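Local coordinates for AMP-dependent synthetase and ligase (Xenorhabdus doucetiae, PDB 6QSR), which forms, together with a FabA/FabZ-like partner subunit, a dehydratase heterocomplex of the type II polyketide synthase system that makes aryl polyene pigments, at residues A[26-31]-A[44-49]; A[18-23]-A[49-54]; A[58-63]-A[86-91]. All blocks are in the same frame, centred on the assembly; numbering follows the deposited sequence.

Contact 1 of 3, residues A[26-31]-A[44-49]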
loop_
_atom_site.group_PDB
_atom_site.type_symbol
_atom_site.label_atom_id
_atom_site.label_comp_id
_atom_site.label_asym_id
_atom_site.label_seq_id
_atom_site.Cartn_x
_atom_site.Cartn_y
_atom_site.Cartn_z
ATOM N N LEU A 26 -15.498 4.160 -5.886
ATOM C CA LEU A 26 -14.695 3.729 -4.736
ATOM C C LEU A 26 -13.561 4.732 -4.486
ATOM O O LEU A 26 -12.785 5.045 -5.397
ATOM C CB LEU A 26 -14.137 2.330 -5.003
ATOM C CG LEU A 26 -13.345 1.622 -3.904
ATOM C CD1 LEU A 26 -14.263 1.286 -2.737
ATOM C CD2 LEU A 26 -12.703 0.361 -4.468
ATOM N N ASP A 27 -13.482 5.241 -3.257
ATOM C CA ASP A 27 -12.621 6.400 -2.960
ATOM C C ASP A 27 -11.105 6.156 -3.089
ATOM O O ASP A 27 -10.355 7.102 -3.321
ATOM C CB ASP A 27 -12.977 7.074 -1.614
ATOM C CG ASP A 27 -13.233 6.086 -0.490
ATOM O OD1 ASP A 27 -12.951 4.880 -0.662
ATOM O OD2 ASP A 27 -13.733 6.522 0.568
ATOM N N TRP A 28 -10.674 4.895 -2.982
ATOM C CA TRP A 28 -9.293 4.484 -3.295
ATOM C C TRP A 28 -8.787 4.930 -4.670
ATOM O O TRP A 28 -7.596 5.181 -4.839
ATOM C CB TRP A 28 -9.163 2.956 -3.245
ATOM C CG TRP A 28 -9.345 2.346 -1.901
ATOM C CD1 TRP A 28 -10.419 1.632 -1.460
ATOM C CD2 TRP A 28 -8.413 2.384 -0.817
ATOM N NE1 TRP A 28 -10.212 1.216 -0.164
ATOM C CE2 TRP A 28 -8.986 1.662 0.252
ATOM C CE3 TRP A 28 -7.144 2.950 -0.650
ATOM C CZ2 TRP A 28 -8.335 1.501 1.483
ATOM C CZ3 TRP A 28 -6.492 2.788 0.575
ATOM C CH2 TRP A 28 -7.093 2.069 1.621
ATOM N N PHE A 29 -9.684 4.977 -5.657
ATOM C CA PHE A 29 -9.328 5.401 -7.014
ATOM C C PHE A 29 -9.166 6.913 -7.167
ATOM O O PHE A 29 -8.548 7.352 -8.130
ATOM C CB PHE A 29 -10.376 4.918 -8.027
ATOM C CG PHE A 29 -10.491 3.426 -8.127
ATOM C CD1 PHE A 29 -9.405 2.651 -8.531
ATOM C CD2 PHE A 29 -11.695 2.793 -7.859
ATOM C CE1 PHE A 29 -9.518 1.273 -8.643
ATOM C CE2 PHE A 29 -11.808 1.415 -7.957
ATOM C CZ PHE A 29 -10.721 0.656 -8.352
ATOM N N ARG A 30 -9.721 7.702 -6.240
ATOM C CA ARG A 30 -9.640 9.172 -6.300
ATOM C C ARG A 30 -8.193 9.673 -6.234
ATOM O O ARG A 30 -7.509 9.498 -5.219
ATOM C CB ARG A 30 -10.432 9.823 -5.165
ATOM C CG ARG A 30 -11.917 9.494 -5.121
ATOM C CD ARG A 30 -12.695 10.517 -4.306
ATOM N NE ARG A 30 -12.797 11.774 -5.055
ATOM C CZ ARG A 30 -12.431 12.992 -4.636
ATOM N NH1 ARG A 30 -11.948 13.210 -3.410
ATOM N NH2 ARG A 30 -12.581 14.025 -5.462
ATOM N N GLY A 31 -7.733 10.290 -7.320
ATOM C CA GLY A 31 -6.347 10.755 -7.427
ATOM C C GLY A 31 -5.315 9.646 -7.590
ATOM O O GLY A 31 -4.121 9.888 -7.428
ATOM N N GLN A 44 -5.878 -3.638 -1.083
ATOM C CA GLN A 44 -5.991 -5.097 -1.137
ATOM C C GLN A 44 -5.601 -5.732 0.204
ATOM O O GLN A 44 -6.245 -6.684 0.655
ATOM C CB GLN A 44 -5.136 -5.662 -2.282
ATOM C CG GLN A 44 -5.578 -5.195 -3.673
ATOM C CD GLN A 44 -4.617 -5.629 -4.769
ATOM O OE1 GLN A 44 -4.305 -6.810 -4.899
ATOM N NE2 GLN A 44 -4.145 -4.672 -5.566
ATOM N N ILE A 45 -4.589 -5.171 0.851
ATOM C CA ILE A 45 -4.184 -5.609 2.199
ATOM C C ILE A 45 -5.253 -5.201 3.227
ATOM O O ILE A 45 -5.607 -6.000 4.114
ATOM C CB ILE A 45 -2.788 -5.076 2.570
ATOM C CG1 ILE A 45 -1.738 -5.694 1.637
ATOM C CG2 ILE A 45 -2.426 -5.417 4.014
ATOM C CD1 ILE A 45 -0.490 -4.871 1.492
ATOM N N ASP A 46 -5.776 -3.981 3.075
ATOM C CA ASP A 46 -6.798 -3.431 3.973
ATOM C C ASP A 46 -8.021 -4.359 4.079
ATOM O O ASP A 46 -8.462 -4.665 5.178
ATOM C CB ASP A 46 -7.194 -2.010 3.534
ATOM C CG ASP A 46 -7.983 -1.257 4.595
ATOM O OD1 ASP A 46 -7.411 -0.913 5.648
ATOM O OD2 ASP A 46 -9.175 -0.984 4.372
ATOM N N TRP A 47 -8.525 -4.849 2.943
ATOM C CA TRP A 47 -9.703 -5.722 2.931
ATOM C C TRP A 47 -9.405 -7.124 3.474
ATOM O O TRP A 47 -10.214 -7.689 4.201
ATOM C CB TRP A 47 -10.305 -5.815 1.521
ATOM C CG TRP A 47 -10.627 -4.481 0.919
ATOM C CD1 TRP A 47 -10.922 -3.319 1.582
ATOM C CD2 TRP A 47 -10.700 -4.174 -0.477
ATOM N NE1 TRP A 47 -11.149 -2.301 0.681
ATOM C CE2 TRP A 47 -11.028 -2.802 -0.590
ATOM C CE3 TRP A 47 -10.510 -4.923 -1.647
ATOM C CZ2 TRP A 47 -11.176 -2.163 -1.832
ATOM C CZ3 TRP A 47 -10.652 -4.281 -2.886
ATOM C CH2 TRP A 47 -10.977 -2.917 -2.961
ATOM N N VAL A 48 -8.242 -7.669 3.142
ATOM C CA VAL A 48 -7.773 -8.910 3.764
ATOM C C VAL A 48 -7.844 -8.798 5.288
ATOM O O VAL A 48 -8.405 -9.669 5.955
ATOM C CB VAL A 48 -6.362 -9.309 3.275
ATOM C CG1 VAL A 48 -5.750 -10.396 4.155
ATOM C CG2 VAL A 48 -6.436 -9.801 1.837
ATOM N N MET A 49 -7.333 -7.705 5.830
ATOM C CA MET A 49 -7.392 -7.484 7.280
ATOM C C MET A 49 -8.818 -7.324 7.829
ATOM O O MET A 49 -9.087 -7.776 8.938
ATOM C CB MET A 49 -6.528 -6.290 7.672
ATOM C CG MET A 49 -5.046 -6.501 7.393
ATOM S SD MET A 49 -4.273 -7.839 8.324
ATOM C CE MET A 49 -4.913 -7.512 9.969
HETATM O O HOH W 1 -11.076 -0.324 2.759
#
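Trp-28 and Trp-47 meet through the pyrrole sides of their indoles, running past each other in opposite directions, with NE1 of Trp-28 3.7 Å from NE1 of Trp-47. Their planes stand 78° apart in an oblique meeting, and CD1 of Trp-28 also packs on CZ2 of Trp-47 at 3.9 Å. Leu-26 adds an aliphatic contact from the opposite direction: its CD2 methyl comes to the benzene edge of Trp-47, near the ring plane, 4.0 Å from CZ2. With CG anti to the backbone N (chi1 -176°), Leu-26 also brings CG to the edge of the Trp-28 ring, so one branched side chain serves both indoles. Asp-46 reaches the edge of Trp-28, its OD2 lying 3.9 Å from CZ2 of that ring.

The main acceptor of both indole N-H groups is the carbonyl oxygen of Met-1, and the chain's N-terminus thus ties the two tryptophans together. A water, in plane at the edge of each ring, is a weak second acceptor for both and donates to OD2 of Asp-46 at 2.6 Å. The helix 41-56 that carries Asp-46 and Trp-47 is the central helix of the hot-dog fold, the "sausage" held in the curved antiparallel sheet; residues 26-31 belong to the loop that leads from strand 15-21 towards it. A 3-10 turn positions Trp-28 there, with Phe-29 N bonded to Leu-26 O at 3.1 Å.

Farther out, the buried carboxylate of Asp-46 has two more partners, a salt bridge from OD2 to Lys-2 and a hydrogen bond from Trp-77 of the FabA/FabZ-like subunit to OD1. Trp-47, a large flat apolar side chain on the helix, packs on Tyr-97 of strand 92-99.

Contact 2 of 3, residues A[18-23]-A[49-54]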
loop_
_atom_site.group_PDB
_atom_site.type_symbol
_atom_site.label_atom_id
_atom_site.label_comp_id
_atom_site.label_asym_id
_atom_site.label_seq_id
_atom_site.Cartn_x
_atom_site.Cartn_y
_atom_site.Cartn_z
ATOM N N ILE A 18 -14.499 -14.578 -0.915
ATOM C CA ILE A 18 -15.343 -13.388 -1.049
ATOM C C ILE A 18 -15.266 -12.903 -2.490
ATOM O O ILE A 18 -14.172 -12.771 -3.045
ATOM C CB ILE A 18 -14.903 -12.250 -0.092
ATOM C CG1 ILE A 18 -14.772 -12.741 1.361
ATOM C CG2 ILE A 18 -15.899 -11.105 -0.112
ATOM C CD1 ILE A 18 -13.349 -12.972 1.809
ATOM N N GLN A 19 -16.428 -12.654 -3.096
ATOM C CA GLN A 19 -16.492 -12.083 -4.427
ATOM C C GLN A 19 -16.777 -10.591 -4.276
ATOM O O GLN A 19 -17.788 -10.214 -3.672
ATOM C CB GLN A 19 -17.567 -12.767 -5.261
ATOM C CG GLN A 19 -17.621 -12.297 -6.708
ATOM C CD GLN A 19 -18.505 -13.173 -7.573
ATOM O OE1 GLN A 19 -19.411 -13.844 -7.078
ATOM N NE2 GLN A 19 -18.244 -13.172 -8.872
ATOM N N LEU A 20 -15.877 -9.767 -4.823
ATOM C CA LEU A 20 -15.908 -8.314 -4.673
ATOM C C LEU A 20 -15.946 -7.618 -6.014
ATOM O O LEU A 20 -15.302 -8.056 -6.965
ATOM C CB LEU A 20 -14.659 -7.826 -3.944
ATOM C CG LEU A 20 -14.413 -8.399 -2.557
ATOM C CD1 LEU A 20 -13.086 -7.877 -2.039
ATOM C CD2 LEU A 20 -15.551 -8.034 -1.619
ATOM N N TYR A 21 -16.658 -6.503 -6.060
ATOM C CA TYR A 21 -16.770 -5.698 -7.271
ATOM C C TYR A 21 -16.186 -4.306 -7.011
ATOM O O TYR A 21 -16.496 -3.676 -6.002
ATOM C CB TYR A 21 -18.229 -5.611 -7.707
ATOM C CG TYR A 21 -18.442 -4.634 -8.834
ATOM C CD1 TYR A 21 -18.127 -4.979 -10.144
ATOM C CD2 TYR A 21 -18.930 -3.350 -8.586
ATOM C CE1 TYR A 21 -18.306 -4.073 -11.182
ATOM C CE2 TYR A 21 -19.118 -2.443 -9.617
ATOM C CZ TYR A 21 -18.800 -2.807 -10.912
ATOM O OH TYR A 21 -18.980 -1.900 -11.939
ATOM N N LEU A 22 -15.351 -3.842 -7.938
ATOM C CA LEU A 22 -14.718 -2.532 -7.853
ATOM C C LEU A 22 -15.546 -1.503 -8.623
ATOM O O LEU A 22 -15.580 -1.524 -9.852
ATOM C CB LEU A 22 -13.296 -2.598 -8.417
ATOM C CG LEU A 22 -12.383 -3.685 -7.835
ATOM C CD1 LEU A 22 -10.973 -3.520 -8.376
ATOM C CD2 LEU A 22 -12.408 -3.641 -6.320
ATOM N N ASP A 23 -16.219 -0.621 -7.888
ATOM C CA ASP A 23 -16.995 0.460 -8.479
ATOM C C ASP A 23 -16.102 1.656 -8.812
ATOM O O ASP A 23 -15.203 1.985 -8.034
ATOM C CB ASP A 23 -18.096 0.911 -7.518
ATOM C CG ASP A 23 -19.183 1.707 -8.217
ATOM O OD1 ASP A 23 -19.136 2.951 -8.177
ATOM O OD2 ASP A 23 -20.070 1.087 -8.833
ATOM N N MET A 49 -7.333 -7.705 5.830
ATOM C CA MET A 49 -7.392 -7.484 7.280
ATOM C C MET A 49 -8.818 -7.324 7.829
ATOM O O MET A 49 -9.087 -7.776 8.938
ATOM C CB MET A 49 -6.528 -6.290 7.672
ATOM C CG MET A 49 -5.046 -6.501 7.393
ATOM S SD MET A 49 -4.273 -7.839 8.324
ATOM C CE MET A 49 -4.913 -7.512 9.969
ATOM N N HIS A 50 -9.718 -6.697 7.064
ATOM C CA HIS A 50 -11.122 -6.535 7.478
ATOM C C HIS A 50 -11.841 -7.876 7.596
ATOM O O HIS A 50 -12.493 -8.146 8.599
ATOM C CB HIS A 50 -11.903 -5.630 6.512
ATOM C CG HIS A 50 -13.386 -5.644 6.741
ATOM N ND1 HIS A 50 -13.976 -5.054 7.838
ATOM C CD2 HIS A 50 -14.394 -6.209 6.032
ATOM C CE1 HIS A 50 -15.285 -5.237 7.785
ATOM N NE2 HIS A 50 -15.564 -5.934 6.698
ATOM N N TYR A 51 -11.732 -8.700 6.557
ATOM C CA TYR A 51 -12.350 -10.021 6.569
ATOM C C TYR A 51 -11.668 -10.966 7.558
ATOM O O TYR A 51 -12.340 -11.779 8.210
ATOM C CB TYR A 51 -12.397 -10.612 5.156
ATOM C CG TYR A 51 -13.405 -9.910 4.274
ATOM C CD1 TYR A 51 -14.774 -10.052 4.507
ATOM C CD2 TYR A 51 -12.998 -9.101 3.209
ATOM C CE1 TYR A 51 -15.711 -9.408 3.707
ATOM C CE2 TYR A 51 -13.926 -8.453 2.405
ATOM C CZ TYR A 51 -15.280 -8.609 2.658
ATOM O OH TYR A 51 -16.206 -7.976 1.865
ATOM N N ALA A 52 -10.351 -10.838 7.701
ATOM C CA ALA A 52 -9.598 -11.640 8.680
ATOM C C ALA A 52 -10.048 -11.351 10.113
ATOM O O ALA A 52 -10.444 -12.261 10.847
ATOM C CB ALA A 52 -8.108 -11.390 8.538
ATOM N N GLN A 53 -9.999 -10.074 10.487
ATOM C CA GLN A 53 -10.378 -9.633 11.830
ATOM C C GLN A 53 -11.882 -9.758 12.157
ATOM O O GLN A 53 -12.241 -9.771 13.334
ATOM C CB GLN A 53 -9.879 -8.200 12.077
ATOM C CG GLN A 53 -8.355 -8.087 12.080
ATOM C CD GLN A 53 -7.851 -6.676 12.347
ATOM O OE1 GLN A 53 -8.373 -5.702 11.806
ATOM N NE2 GLN A 53 -6.815 -6.566 13.172
ATOM N N THR A 54 -12.748 -9.852 11.139
ATOM C CA THR A 54 -14.198 -10.028 11.353
ATOM C C THR A 54 -14.705 -11.476 11.232
ATOM O O THR A 54 -15.630 -11.852 11.945
ATOM C CB THR A 54 -15.034 -9.133 10.414
ATOM O OG1 THR A 54 -14.755 -9.448 9.043
ATOM C CG2 THR A 54 -14.745 -7.662 10.687
#
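Ile-18 lies across one face of the Tyr-51 ring, its CG1 4.1 Å from the ring centroid and only 8° off the normal, which makes a CH-pi contact. The rest of the side chain spreads over the same ring: CD1 sits 3.9 Å from CG of Tyr-51, near the ring's root, while the CG2 methyl covers its far end, 3.8 Å from CZ. A chi2 of 103°, away from the usual staggered positions, lays CD1 along the ring in this way. A beta-branched residue suits the place, because its two arms cover the length of a phenol that one methyl could not.

The opposite face of Tyr-51 is met by its neighbour on the helix, His-50, whose CD2 stands 4.0 Å above the ring plane, so the phenol is sandwiched. At the outer end, Leu-20 slides past the tyrosine in the reverse direction and brings CD2 to 3.5 Å from OH of Tyr-51. That hydroxyl is also hydrogen-bonded to the carboxylate of Glu-5 on strand 4-9, which gives the buried hydroxyl a polar partner. The backbone O of His-50 accepts from Thr-54 OG1 at 2.6 Å, where the helix widens into a pi-type turn, and OG1 also lies over a face of the imidazole.

Ile-18 and Leu-20, two residues apart on strand 15-21, both send their side chains toward helix 41-56. Aliphatic strand residues closing on a buried aromatic of the central helix are the helix-on-sheet packing by which the hot-dog fold wraps its antiparallel sheet round that helix.

Contact 3 of 3, residues A[58-63]-A[86-91]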
loop_
_atom_site.group_PDB
_atom_site.type_symbol
_atom_site.label_atom_id
_atom_site.label_comp_id
_atom_site.label_asym_id
_atom_site.label_seq_id
_atom_site.Cartn_x
_atom_site.Cartn_y
_atom_site.Cartn_z
ATOM N N PRO A 58 -10.832 -13.011 15.044
ATOM C CA PRO A 58 -11.276 -11.885 15.880
ATOM C C PRO A 58 -10.361 -11.705 17.092
ATOM O O PRO A 58 -9.917 -12.696 17.674
ATOM C CB PRO A 58 -12.700 -12.289 16.308
ATOM C CG PRO A 58 -12.755 -13.772 16.146
ATOM C CD PRO A 58 -11.841 -14.090 14.996
ATOM N N GLY A 59 -10.041 -10.452 17.416
ATOM C CA GLY A 59 -9.129 -10.137 18.520
ATOM C C GLY A 59 -7.639 -10.198 18.199
ATOM O O GLY A 59 -6.812 -9.889 19.066
ATOM N N TRP A 60 -7.288 -10.610 16.976
ATOM C CA TRP A 60 -5.901 -10.630 16.510
ATOM C C TRP A 60 -5.579 -9.332 15.775
ATOM O O TRP A 60 -6.429 -8.769 15.075
ATOM C CB TRP A 60 -5.644 -11.821 15.584
ATOM C CG TRP A 60 -5.580 -13.143 16.295
ATOM C CD1 TRP A 60 -6.633 -13.876 16.785
ATOM C CD2 TRP A 60 -4.397 -13.893 16.591
ATOM N NE1 TRP A 60 -6.172 -15.034 17.365
ATOM C CE2 TRP A 60 -4.805 -15.070 17.261
ATOM C CE3 TRP A 60 -3.031 -13.687 16.349
ATOM C CZ2 TRP A 60 -3.894 -16.042 17.686
ATOM C CZ3 TRP A 60 -2.118 -14.654 16.787
ATOM C CH2 TRP A 60 -2.557 -15.814 17.446
ATOM N N SER A 61 -4.341 -8.877 15.927
ATOM C CA SER A 61 -3.903 -7.613 15.363
ATOM C C SER A 61 -2.806 -7.835 14.334
ATOM O O SER A 61 -2.157 -8.873 14.308
ATOM C CB SER A 61 -3.406 -6.692 16.473
ATOM O OG SER A 61 -4.459 -6.373 17.365
ATOM N N PHE A 62 -2.612 -6.832 13.493
ATOM C CA PHE A 62 -1.569 -6.850 12.482
ATOM C C PHE A 62 -0.157 -6.851 13.076
ATOM O O PHE A 62 0.126 -6.084 13.997
ATOM C CB PHE A 62 -1.725 -5.626 11.578
ATOM C CG PHE A 62 -0.622 -5.483 10.573
ATOM C CD1 PHE A 62 -0.531 -6.367 9.511
ATOM C CD2 PHE A 62 0.318 -4.467 10.680
ATOM C CE1 PHE A 62 0.484 -6.254 8.577
ATOM C CE2 PHE A 62 1.338 -4.354 9.749
ATOM C CZ PHE A 62 1.417 -5.241 8.689
ATOM N N SER A 63 0.725 -7.687 12.519
ATOM C CA SER A 63 2.139 -7.716 12.901
ATOM C C SER A 63 3.093 -7.435 11.730
ATOM O O SER A 63 3.952 -6.555 11.822
ATOM C CB SER A 63 2.488 -9.065 13.530
ATOM O OG SER A 63 3.794 -9.031 14.052
ATOM N N TRP A 86 -6.557 -18.646 7.430
ATOM C CA TRP A 86 -5.963 -18.300 8.719
ATOM C C TRP A 86 -5.443 -19.572 9.381
ATOM O O TRP A 86 -6.212 -20.509 9.616
ATOM C CB TRP A 86 -7.010 -17.599 9.591
ATOM C CG TRP A 86 -6.647 -17.421 11.033
ATOM C CD1 TRP A 86 -7.385 -17.811 12.112
ATOM C CD2 TRP A 86 -5.476 -16.785 11.553
ATOM N NE1 TRP A 86 -6.745 -17.457 13.277
ATOM C CE2 TRP A 86 -5.567 -16.834 12.961
ATOM C CE3 TRP A 86 -4.348 -16.191 10.965
ATOM C CZ2 TRP A 86 -4.583 -16.294 13.793
ATOM C CZ3 TRP A 86 -3.366 -15.660 11.790
ATOM C CH2 TRP A 86 -3.489 -15.724 13.193
ATOM N N ASP A 87 -4.137 -19.603 9.654
ATOM C CA ASP A 87 -3.495 -20.716 10.351
ATOM C C ASP A 87 -3.090 -20.197 11.732
ATOM O O ASP A 87 -2.061 -19.540 11.891
ATOM C CB ASP A 87 -2.291 -21.233 9.556
ATOM C CG ASP A 87 -1.778 -22.571 10.066
ATOM O OD1 ASP A 87 -1.859 -22.823 11.281
ATOM O OD2 ASP A 87 -1.284 -23.377 9.245
ATOM N N GLU A 88 -3.929 -20.480 12.721
ATOM C CA GLU A 88 -3.777 -19.913 14.056
ATOM C C GLU A 88 -2.484 -20.354 14.734
ATOM O O GLU A 88 -1.807 -19.543 15.369
ATOM C CB GLU A 88 -4.986 -20.276 14.927
ATOM C CG GLU A 88 -5.003 -19.572 16.279
ATOM C CD GLU A 88 -6.151 -20.015 17.174
ATOM O OE1 GLU A 88 -6.769 -21.067 16.909
ATOM O OE2 GLU A 88 -6.424 -19.312 18.162
ATOM N N LYS A 89 -2.146 -21.632 14.588
ATOM C CA LYS A 89 -0.926 -22.184 15.167
ATOM C C LYS A 89 0.350 -21.560 14.577
ATOM O O LYS A 89 1.338 -21.392 15.294
ATOM C CB LYS A 89 -0.917 -23.717 15.047
ATOM C CG LYS A 89 -2.040 -24.375 15.856
ATOM C CD LYS A 89 -2.139 -25.888 15.666
ATOM C CE LYS A 89 -1.622 -26.673 16.866
ATOM N NZ LYS A 89 -2.355 -26.391 18.139
ATOM N N LYS A 90 0.302 -21.176 13.297
ATOM C CA LYS A 90 1.428 -20.503 12.622
ATOM C C LYS A 90 1.403 -18.962 12.754
ATOM O O LYS A 90 2.345 -18.292 12.316
ATOM C CB LYS A 90 1.444 -20.870 11.132
ATOM C CG LYS A 90 1.933 -22.268 10.799
ATOM C CD LYS A 90 1.976 -22.451 9.285
ATOM C CE LYS A 90 2.789 -23.663 8.861
ATOM N NZ LYS A 90 2.210 -24.939 9.361
ATOM N N HIS A 91 0.338 -18.414 13.344
ATOM C CA HIS A 91 0.069 -16.961 13.386
ATOM C C HIS A 91 -0.051 -16.365 11.972
ATOM O O HIS A 91 0.183 -15.168 11.784
ATOM C CB HIS A 91 1.154 -16.200 14.174
ATOM C CG HIS A 91 1.392 -16.714 15.560
ATOM N ND1 HIS A 91 0.866 -17.900 16.025
ATOM C CD2 HIS A 91 2.130 -16.211 16.577
ATOM C CE1 HIS A 91 1.256 -18.098 17.271
ATOM N NE2 HIS A 91 2.023 -17.088 17.632
HETATM O O HOH W 2 -7.714 -17.126 18.671
#
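Trp-60 and Trp-86 make an edge-to-face pair: the benzene edge of Trp-86 points into one face of Trp-60, with six-membered ring centroids 5.0 Å apart and planes at 68°. CZ2 of Trp-86 lies over the centre of the Trp-60 indole, 3.7 Å from its CE2. The second aromatic contact reverses the roles, for Trp-60 now presents its own edge, through CZ3 and CH2, to a face of His-91; the ring centroids are 5.5 Å apart. Trp-60 therefore stands at the middle of a three-ring cluster. Trp-86 has CG anti to the backbone N (chi1 168°), an orientation that takes its ring across to Trp-60.

Aliphatic packing is slighter. CG of Glu-88 rests 4.0 Å from CZ2 of Trp-60, while its CA lies over a face of Trp-86, toward the rim. Leu-117 of strand 109-118 packs against both tryptophans, and Leu-56 of the central helix touches Trp-86.

Among polar links, no direct hydrogen bond joins the two segments, but a water accepts from NE1 of Trp-60 at 2.9 Å. In the turn 88-91, between strands 79-87 and 92-99, His-91 is held by ND1 donating to Glu-88 O at 3.2 Å. The backbone N of His-91 reaches that oxygen from the same face, so two bonds fix the turn and, with it, the imidazole face offered to Trp-60.

Trp-60, just before strand 61-70, reaches Trp-86 on strand 79-87, which is not its neighbour in the sheet, and its NE1 edge turns to water. Dispersion and ring electrostatics carry the contact inside, while at the margin the water takes the N-H of Trp-60 and hands a hydrogen on to OE2 of the exposed Glu-88.

Contacts 1 and 2 are buried and hold the same element, helix 41-56: the first joins it to the preceding loop, the second to strand 15-21, and Trp-47 touches Leu-20 and Leu-22 between them. Contact 3, whose centre lies about 17 Å from that of contact 2, is only partly buried and links the residue before strand 61-70 to the end of strand 79-87 and the turn after it. Gln-53 connects contacts 2 and 3, its NE2 probably hydrogen-bonded to Trp-60 O. Contact 2 is chiefly aliphatic on aromatic, as befits the core. Contacts 1 and 3 each use water at indole N-H groups, but in contact 1 it lies among buried residues, whereas contact 3 has exposed residues at its margin.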